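Local coordinates for SUMO1 linked HERC2 ZZ domain (Small ubiquitin-related modifier 1,E3 ubiquitin-protein ligase HERC2) (Homo sapiens, PDB 6WW3) that joins the N-terminal tail of SUMO1 to the zinc-binding ZZ domain of the E3 ubiquitin ligase HERC2, a domain that binds SUMO1 and histone H3, at residues K27-D32 / R49-R54; C16-I21 / D35-C40; N22-K27 / R54-G59. One frame throughout, in Å; residues are numbered along the deposited sequence.

Contacts 1 and 3 both pair strand 25-28 with strand 52-55 and share Lys27 and Arg54, so together they run the length of one antiparallel ladder. Contact 1, at the surface, ends that ladder in a Cys2His2 zinc site; contact 3, partly buried, ends it in a cluster of polar side chains. Contact 2 is the buried one: it brings the loop 16-21 to strand 35-36 and the start of helix 38-43 through the other zinc and apolar packing, without the backbone bonds of the other two. The salt bridge from Asp35 to Arg25 ties contact 2 to contact 3, and Phe36 packs on Phe52 of contact 1.

Contact 1: K27-D32 / R49-R54; sequences KCRNCD and RHTFGR. With ZN (zinc ion), chain D.
The Cys2His2 zinc site of the HERC2 ZZ domain closes this contact at one end, where Cys28 SG, Cys31 SG and His50 ND1 bind one zinc ion, the nitrogen at 2.2 Å; His46 supplies the fourth ligand. At the other end the strands pair antiparallel. Lys27 and Gly53 form the hydrogen-bonded pair, Gly53 N reaching Lys27 O at 2.8 Å, and Cys28 faces Phe52 in the non-hydrogen-bonded pair. Arg29 N donates to Thr51 O almost in line with the carbonyl (N-H...O angle 169°).

Asn30 engages both His50 and Thr51. Its CB sits over the centre of the His50 ring, 3.5 Å from the centroid, with amide and ring planes 21° apart in a stack, while Asn30 OD1 accepts from Thr51 N at 2.9 Å. A water takes a bond from Asn30 ND2 and another from Thr51 OG1, and donates to Arg49 O, so the amide is gripped at both ends. Cys31 SG lies at the edge of the imidazole. The backbone N atoms of Asn30 and Cys31 both donate to Cys28 SG, which probably spreads the charge of that thiolate. The Arg29 guanidinium lies with one face over Gly53 CA.

Cys28 SG lies over the face of the Phe52 ring, 4.5 Å from the centroid, set there by a chi1 of -175° that puts it opposite the backbone N, and Cys28 CB meets Phe52 CE2 at 3.7 Å. A serine in place of Phe52 would probably leave Cys28 SG without its aromatic cover and open a gap between Cys28 and the rings of Phe36 and Phe41, which also meet Phe52. A CxxC turn off a strand, joined through zinc to His46 and to His50 before the partner strand, makes the Cys2His2 site of the ZZ-type finger.

Contact 2: C16-I21 / D35-C40; sequences CQMFPI and DFCETC. With ZN (zinc ion), chain C.
Cys16 and Cys37 both hold SG between their backbone N and carbonyl carbon (chi1 70° and 73°), and this rotation turns each sulfur in to the same zinc ion. Cys40 completes the approach from the first turn of helix 38-43, its SG beside its own backbone N. The metal is bound by Cys16 SG at 2.3 Å and Cys37 SG at 2.4 Å, with Cys40 SG as the third ligand here and Cys13 as the fourth. The sulfurs are brought close around it: Cys16 SG stands 4.0 Å from Cys37 SG, and Cys16 CB rests against Cys40 SG at 3.7 Å.

Backbone N-H groups support two of the thiolates. Cys37 occupies the N-cap position of the helix, and its SG accepts from Cys40 N in a nearly straight capping bond, 3.5 Å long with an N-H...S angle of 169°. One sulfur thus caps a helix and holds a metal, and the helix start is likely to ease its negative charge. Across the site, Met18 N makes a weak bond to Cys16 SG.

Apolar side chains of the loop pack beside the ligands. The Met18 chain is extended up to its sulfur and bends at the last torsion, placing CE at 3.8 Å from Cys37 SG while Met18 SD touches Cys37 CB. Ile21 covers the neighbouring backbone: its CD1 lies 3.8 Å from Phe36 O and also reaches Asp35 CB, while its CG2 branch meets Cys37 CB at 4.1 Å. The carboxylate of Asp35 turns to Arg25 in a salt bridge.

Two CxxC pairs, one in the loop before strand 21-22 and one at the entry to a helix, make up the four-cysteine zinc site of the ZZ-type finger, within the HERC2 part of the fusion.

Contact 3: N22-K27 / R54-G59; sequences NGSRFK and RINEPG
Arg25 and Ile55 form the antiparallel hydrogen-bonded pair that carries the strand ladder of the ZZ domain, in the HERC2 part of the fusion, up to its end. Both backbone bonds are made: Ile55 N donates to Arg25 O at 2.7 Å, nearly straight, and Arg25 N donates to Ile55 O from a position tilted 35° off that carbonyl's plane. Phe26 and Arg54 follow as the non-hydrogen-bonded pair. The backbone of Phe26 bonds instead to Phe36 on the other neighbouring strand, so strand 25-28 is held along both its edges.

On the face that carries Arg25 and Ile55, the two side chains run alongside each other in the same direction. Ile55 CD1 lies over one face of the Arg25 guanidinium, towards its rim, and touches Arg25 CD at 4.0 Å; the same methyl meets Lys27 CB. The charge of Arg25 is met by Asp35, its salt-bridge partner on the adjoining strand.

Phe26 and Arg54 occupy the face on the other side of the sheet. They too lie side by side, with ring and guanidinium planes 68° apart: Phe26 CZ stands over one face of the guanidinium, 3.9 Å from Arg54 CZ, and Phe26 CE1 rests on Arg54 CG. The Arg54 chain is extended as far as CD and then turns (chi3 -91°), taking the guanidinium past the CZ edge of the ring towards Ser24 and Asn56.

There Asn56 OD1 serves two donors. Arg54 NH1 gives it a bond of 3.3 Å that lies in the planes of both the guanidinium and the amide carbonyl and uses a lone pair of the oxygen. The second donor is a hydroxyl, Ser24 OG, whose bond to Asn56 OD1 is unusually short at 2.5 Å, a length that is doubtful.

Contact 1: K27-D32 / R49-R54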
# COMPACT_ATOMS: atom_id res chain seq x y z
N LYS A 27 1.87 0.90 -3.83
CA LYS A 27 2.42 2.23 -4.02
C LYS A 27 1.94 2.82 -5.35
O LYS A 27 2.08 2.18 -6.40
CB LYS A 27 3.95 2.20 -3.99
CG LYS A 27 4.58 3.60 -4.24
CD LYS A 27 6.10 3.59 -4.06
CE LYS A 27 6.74 4.92 -4.45
NZ LYS A 27 6.15 6.11 -3.74
N CYS A 28 1.38 4.01 -5.31
CA CYS A 28 0.95 4.66 -6.54
C CYS A 28 2.16 5.05 -7.38
O CYS A 28 3.12 5.63 -6.85
CB CYS A 28 0.10 5.89 -6.27
SG CYS A 28 -0.54 6.58 -7.80
N ARG A 29 2.13 4.73 -8.68
CA ARG A 29 3.22 5.08 -9.58
C ARG A 29 3.16 6.52 -10.07
O ARG A 29 4.14 6.99 -10.66
CB ARG A 29 3.23 4.15 -10.80
CG ARG A 29 3.50 2.68 -10.46
CD ARG A 29 3.42 1.75 -11.67
NE ARG A 29 4.13 0.49 -11.42
CZ ARG A 29 3.57 -0.71 -11.41
NH1 ARG A 29 4.32 -1.79 -11.16
NH2 ARG A 29 2.28 -0.86 -11.68
N ASN A 30 2.09 7.24 -9.79
CA ASN A 30 1.88 8.59 -10.32
C ASN A 30 1.95 9.66 -9.25
O ASN A 30 2.63 10.67 -9.42
CB ASN A 30 0.54 8.61 -11.04
CG ASN A 30 0.39 7.43 -11.98
OD1 ASN A 30 0.03 6.32 -11.55
ND2 ASN A 30 0.61 7.68 -13.27
N CYS A 31 1.26 9.45 -8.13
CA CYS A 31 1.45 10.31 -6.96
C CYS A 31 2.92 10.28 -6.51
O CYS A 31 3.68 9.35 -6.81
CB CYS A 31 0.55 9.86 -5.81
SG CYS A 31 -1.23 10.03 -6.07
N ASP A 32 3.31 11.35 -5.82
CA ASP A 32 4.68 11.51 -5.34
C ASP A 32 5.03 10.51 -4.25
O ASP A 32 6.11 9.90 -4.27
CB ASP A 32 4.86 12.96 -4.85
CG ASP A 32 6.24 13.24 -4.26
OD1 ASP A 32 7.14 13.66 -4.99
OD2 ASP A 32 6.40 13.06 -3.04
N ARG A 49 -6.80 6.90 -13.45
CA ARG A 49 -5.73 6.77 -14.39
C ARG A 49 -4.39 6.53 -13.67
O ARG A 49 -3.44 6.28 -14.30
CB ARG A 49 -5.68 7.91 -15.37
CG ARG A 49 -6.83 7.99 -16.32
CD ARG A 49 -6.88 6.85 -17.34
NE ARG A 49 -8.26 6.64 -17.67
CZ ARG A 49 -8.84 7.19 -18.72
NH1 ARG A 49 -10.11 6.97 -18.91
NH2 ARG A 49 -8.14 7.97 -19.57
N HIS A 50 -4.34 6.65 -12.36
CA HIS A 50 -3.11 6.23 -11.68
C HIS A 50 -3.07 4.70 -11.63
O HIS A 50 -4.06 4.09 -11.66
CB HIS A 50 -2.94 6.85 -10.27
CG HIS A 50 -2.84 8.32 -10.32
ND1 HIS A 50 -2.57 9.08 -9.23
CD2 HIS A 50 -2.99 9.18 -11.33
CE1 HIS A 50 -2.54 10.34 -9.57
NE2 HIS A 50 -2.75 10.42 -10.84
N THR A 51 -1.89 4.12 -11.58
CA THR A 51 -1.68 2.68 -11.45
C THR A 51 -0.79 2.44 -10.25
O THR A 51 0.09 3.25 -9.96
CB THR A 51 -1.04 2.04 -12.70
OG1 THR A 51 0.24 2.65 -12.94
CG2 THR A 51 -1.93 2.23 -13.94
N PHE A 52 -1.05 1.36 -9.53
CA PHE A 52 -0.31 1.01 -8.32
C PHE A 52 0.63 -0.16 -8.57
O PHE A 52 0.28 -1.11 -9.28
CB PHE A 52 -1.28 0.67 -7.18
CG PHE A 52 -2.00 1.85 -6.62
CD1 PHE A 52 -3.05 2.44 -7.32
CD2 PHE A 52 -1.63 2.37 -5.39
CE1 PHE A 52 -3.72 3.53 -6.80
CE2 PHE A 52 -2.30 3.46 -4.85
CZ PHE A 52 -3.34 4.04 -5.55
N GLY A 53 1.80 -0.13 -7.94
CA GLY A 53 2.71 -1.26 -7.93
C GLY A 53 2.54 -2.06 -6.66
O GLY A 53 2.48 -1.51 -5.56
N ARG A 54 2.39 -3.38 -6.82
CA ARG A 54 2.25 -4.25 -5.66
C ARG A 54 3.62 -4.59 -5.09
O ARG A 54 4.46 -5.17 -5.78
CB ARG A 54 1.50 -5.53 -6.02
CG ARG A 54 1.22 -6.39 -4.79
CD ARG A 54 0.85 -7.81 -5.20
NE ARG A 54 -0.58 -8.00 -5.39
CZ ARG A 54 -1.37 -8.67 -4.54
NH1 ARG A 54 -0.86 -9.20 -3.44
NH2 ARG A 54 -2.66 -8.80 -4.80
ZN ZN D . -2.03 8.27 -7.25
O HOH W 1 -0.41 5.00 -14.39

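Contact 2: C16-I21 / D35-C40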
# COMPACT_ATOMS: atom_id res chain seq x y z
N CYS A 16 -6.12 4.90 5.35
CA CYS A 16 -6.62 4.61 6.68
C CYS A 16 -5.61 4.89 7.78
O CYS A 16 -5.90 4.60 8.94
CB CYS A 16 -7.08 3.15 6.78
SG CYS A 16 -5.74 1.93 6.73
N GLN A 17 -4.43 5.43 7.43
CA GLN A 17 -3.37 5.77 8.37
C GLN A 17 -2.79 4.55 9.09
O GLN A 17 -2.10 4.71 10.10
CB GLN A 17 -3.82 6.80 9.41
CG GLN A 17 -4.50 8.02 8.82
CD GLN A 17 -3.75 8.60 7.65
OE1 GLN A 17 -4.33 8.84 6.59
NE2 GLN A 17 -2.46 8.84 7.83
N MET A 18 -3.02 3.34 8.58
CA MET A 18 -2.33 2.15 9.09
C MET A 18 -0.82 2.36 9.06
O MET A 18 -0.29 2.86 8.07
CB MET A 18 -2.70 0.92 8.25
CG MET A 18 -1.93 -0.37 8.58
SD MET A 18 -2.14 -1.68 7.35
CE MET A 18 -3.88 -2.04 7.51
N PHE A 19 -0.14 2.04 10.16
CA PHE A 19 1.31 2.22 10.25
C PHE A 19 1.98 1.28 11.25
O PHE A 19 1.64 1.29 12.43
CB PHE A 19 1.66 3.66 10.63
CG PHE A 19 3.14 3.91 10.74
CD1 PHE A 19 3.89 4.19 9.61
CD2 PHE A 19 3.78 3.81 11.96
CE1 PHE A 19 5.25 4.41 9.72
CE2 PHE A 19 5.15 4.00 12.06
CZ PHE A 19 5.88 4.31 10.93
N PRO A 20 2.94 0.47 10.78
CA PRO A 20 3.34 0.33 9.37
C PRO A 20 2.30 -0.48 8.62
O PRO A 20 1.50 -1.16 9.29
CB PRO A 20 4.65 -0.45 9.46
CG PRO A 20 4.46 -1.32 10.68
CD PRO A 20 3.70 -0.43 11.66
N ILE A 21 2.26 -0.39 7.29
CA ILE A 21 1.37 -1.26 6.53
C ILE A 21 1.76 -2.71 6.82
O ILE A 21 2.94 -3.08 6.75
CB ILE A 21 1.45 -0.95 5.03
CG1 ILE A 21 0.95 0.47 4.73
CG2 ILE A 21 0.64 -1.99 4.21
CD1 ILE A 21 0.77 0.76 3.27
N ASP A 35 0.61 5.58 -0.72
CA ASP A 35 0.52 4.13 -0.53
C ASP A 35 -0.84 3.76 0.02
O ASP A 35 -1.45 4.52 0.77
CB ASP A 35 1.62 3.61 0.41
CG ASP A 35 3.02 3.96 -0.06
OD1 ASP A 35 3.52 5.05 0.30
OD2 ASP A 35 3.63 3.14 -0.77
N PHE A 36 -1.32 2.57 -0.36
CA PHE A 36 -2.53 1.95 0.16
C PHE A 36 -2.20 0.62 0.81
O PHE A 36 -1.40 -0.14 0.26
CB PHE A 36 -3.54 1.66 -0.96
CG PHE A 36 -4.48 2.78 -1.27
CD1 PHE A 36 -4.90 3.66 -0.28
CD2 PHE A 36 -4.99 2.93 -2.55
CE1 PHE A 36 -5.80 4.66 -0.58
CE2 PHE A 36 -5.89 3.94 -2.84
CZ PHE A 36 -6.29 4.81 -1.85
N CYS A 37 -2.85 0.29 1.92
CA CYS A 37 -2.91 -1.11 2.29
C CYS A 37 -3.88 -1.83 1.35
O CYS A 37 -4.53 -1.21 0.50
CB CYS A 37 -3.32 -1.27 3.75
SG CYS A 37 -5.07 -0.93 4.07
N GLU A 38 -3.95 -3.15 1.46
CA GLU A 38 -4.72 -3.89 0.46
C GLU A 38 -6.21 -3.60 0.56
O GLU A 38 -6.88 -3.42 -0.47
CB GLU A 38 -4.46 -5.40 0.56
CG GLU A 38 -5.24 -6.20 -0.49
CD GLU A 38 -4.75 -7.63 -0.65
OE1 GLU A 38 -3.67 -7.97 -0.13
OE2 GLU A 38 -5.48 -8.43 -1.27
N THR A 39 -6.76 -3.54 1.78
CA THR A 39 -8.17 -3.21 1.93
C THR A 39 -8.47 -1.84 1.32
O THR A 39 -9.42 -1.69 0.54
CB THR A 39 -8.59 -3.21 3.39
OG1 THR A 39 -8.38 -4.51 3.96
CG2 THR A 39 -10.08 -2.86 3.49
N CYS A 40 -7.65 -0.84 1.64
CA CYS A 40 -7.85 0.49 1.06
C CYS A 40 -7.69 0.46 -0.45
O CYS A 40 -8.44 1.13 -1.17
CB CYS A 40 -6.86 1.49 1.67
SG CYS A 40 -7.32 2.01 3.31
ZN ZN C . -5.50 1.42 4.50

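Contact 3: N22-K27 / R54-G59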
# COMPACT_ATOMS: atom_id res chain seq x y z
N ASN A 22 0.77 -3.54 7.14
CA ASN A 22 0.98 -4.98 7.15
C ASN A 22 0.24 -5.60 5.97
O ASN A 22 -0.75 -5.05 5.48
CB ASN A 22 0.55 -5.61 8.49
CG ASN A 22 -0.95 -5.53 8.73
OD1 ASN A 22 -1.46 -4.51 9.16
ND2 ASN A 22 -1.65 -6.62 8.45
N GLY A 23 0.75 -6.72 5.48
CA GLY A 23 0.27 -7.32 4.25
C GLY A 23 0.95 -6.73 3.02
O GLY A 23 2.05 -6.17 3.09
N SER A 24 0.28 -6.88 1.87
CA SER A 24 0.83 -6.31 0.64
C SER A 24 0.65 -4.80 0.64
O SER A 24 -0.38 -4.27 1.08
CB SER A 24 0.17 -6.92 -0.60
OG SER A 24 0.51 -8.29 -0.75
N ARG A 25 1.66 -4.11 0.14
CA ARG A 25 1.69 -2.66 0.03
C ARG A 25 1.45 -2.25 -1.42
O ARG A 25 2.01 -2.84 -2.34
CB ARG A 25 3.05 -2.13 0.51
CG ARG A 25 3.41 -0.74 0.06
CD ARG A 25 4.88 -0.44 0.29
NE ARG A 25 5.18 0.95 -0.07
CZ ARG A 25 6.40 1.47 -0.17
NH1 ARG A 25 7.47 0.74 0.07
NH2 ARG A 25 6.53 2.75 -0.51
N PHE A 26 0.61 -1.25 -1.63
CA PHE A 26 0.31 -0.77 -2.98
C PHE A 26 0.76 0.68 -3.11
O PHE A 26 0.11 1.59 -2.58
CB PHE A 26 -1.17 -0.92 -3.31
CG PHE A 26 -1.63 -2.36 -3.37
CD1 PHE A 26 -1.68 -3.02 -4.59
CD2 PHE A 26 -1.95 -3.06 -2.21
CE1 PHE A 26 -2.07 -4.35 -4.66
CE2 PHE A 26 -2.34 -4.39 -2.27
CZ PHE A 26 -2.41 -5.03 -3.50
N LYS A 27 1.87 0.90 -3.83
CA LYS A 27 2.42 2.23 -4.02
C LYS A 27 1.94 2.82 -5.35
O LYS A 27 2.08 2.18 -6.40
CB LYS A 27 3.95 2.20 -3.99
CG LYS A 27 4.58 3.60 -4.24
CD LYS A 27 6.10 3.59 -4.06
CE LYS A 27 6.74 4.92 -4.45
NZ LYS A 27 6.15 6.11 -3.74
N ARG A 54 2.39 -3.38 -6.82
CA ARG A 54 2.25 -4.25 -5.66
C ARG A 54 3.62 -4.59 -5.09
O ARG A 54 4.46 -5.17 -5.78
CB ARG A 54 1.50 -5.53 -6.02
CG ARG A 54 1.22 -6.39 -4.79
CD ARG A 54 0.85 -7.81 -5.20
NE ARG A 54 -0.58 -8.00 -5.39
CZ ARG A 54 -1.37 -8.67 -4.54
NH1 ARG A 54 -0.86 -9.20 -3.44
NH2 ARG A 54 -2.66 -8.80 -4.80
N ILE A 55 3.81 -4.31 -3.80
CA ILE A 55 5.05 -4.59 -3.10
C ILE A 55 4.68 -5.51 -1.94
O ILE A 55 4.13 -5.05 -0.93
CB ILE A 55 5.74 -3.31 -2.62
CG1 ILE A 55 5.96 -2.38 -3.81
CG2 ILE A 55 7.06 -3.61 -1.91
CD1 ILE A 55 6.34 -0.97 -3.45
N ASN A 56 4.96 -6.81 -2.09
CA ASN A 56 4.54 -7.75 -1.05
C ASN A 56 5.45 -7.70 0.16
O ASN A 56 5.01 -8.02 1.27
CB ASN A 56 4.48 -9.18 -1.59
CG ASN A 56 3.36 -9.40 -2.58
OD1 ASN A 56 2.23 -8.94 -2.38
ND2 ASN A 56 3.65 -10.14 -3.63
N GLU A 57 6.72 -7.34 -0.03
CA GLU A 57 7.65 -7.27 1.09
C GLU A 57 8.72 -6.23 0.79
O GLU A 57 9.02 -5.96 -0.38
CB GLU A 57 8.29 -8.64 1.36
CG GLU A 57 9.22 -9.10 0.27
CD GLU A 57 9.61 -10.55 0.46
OE1 GLU A 57 9.07 -11.20 1.38
OE2 GLU A 57 10.45 -11.04 -0.33
N PRO A 58 9.31 -5.62 1.83
CA PRO A 58 10.35 -4.61 1.62
C PRO A 58 11.45 -5.08 0.68
O PRO A 58 11.85 -6.25 0.70
CB PRO A 58 10.88 -4.37 3.04
CG PRO A 58 9.71 -4.61 3.90
CD PRO A 58 8.92 -5.72 3.25
N GLY A 59 11.93 -4.16 -0.15
CA GLY A 59 12.93 -4.45 -1.16
C GLY A 59 12.40 -4.60 -2.57
O GLY A 59 13.16 -4.41 -3.53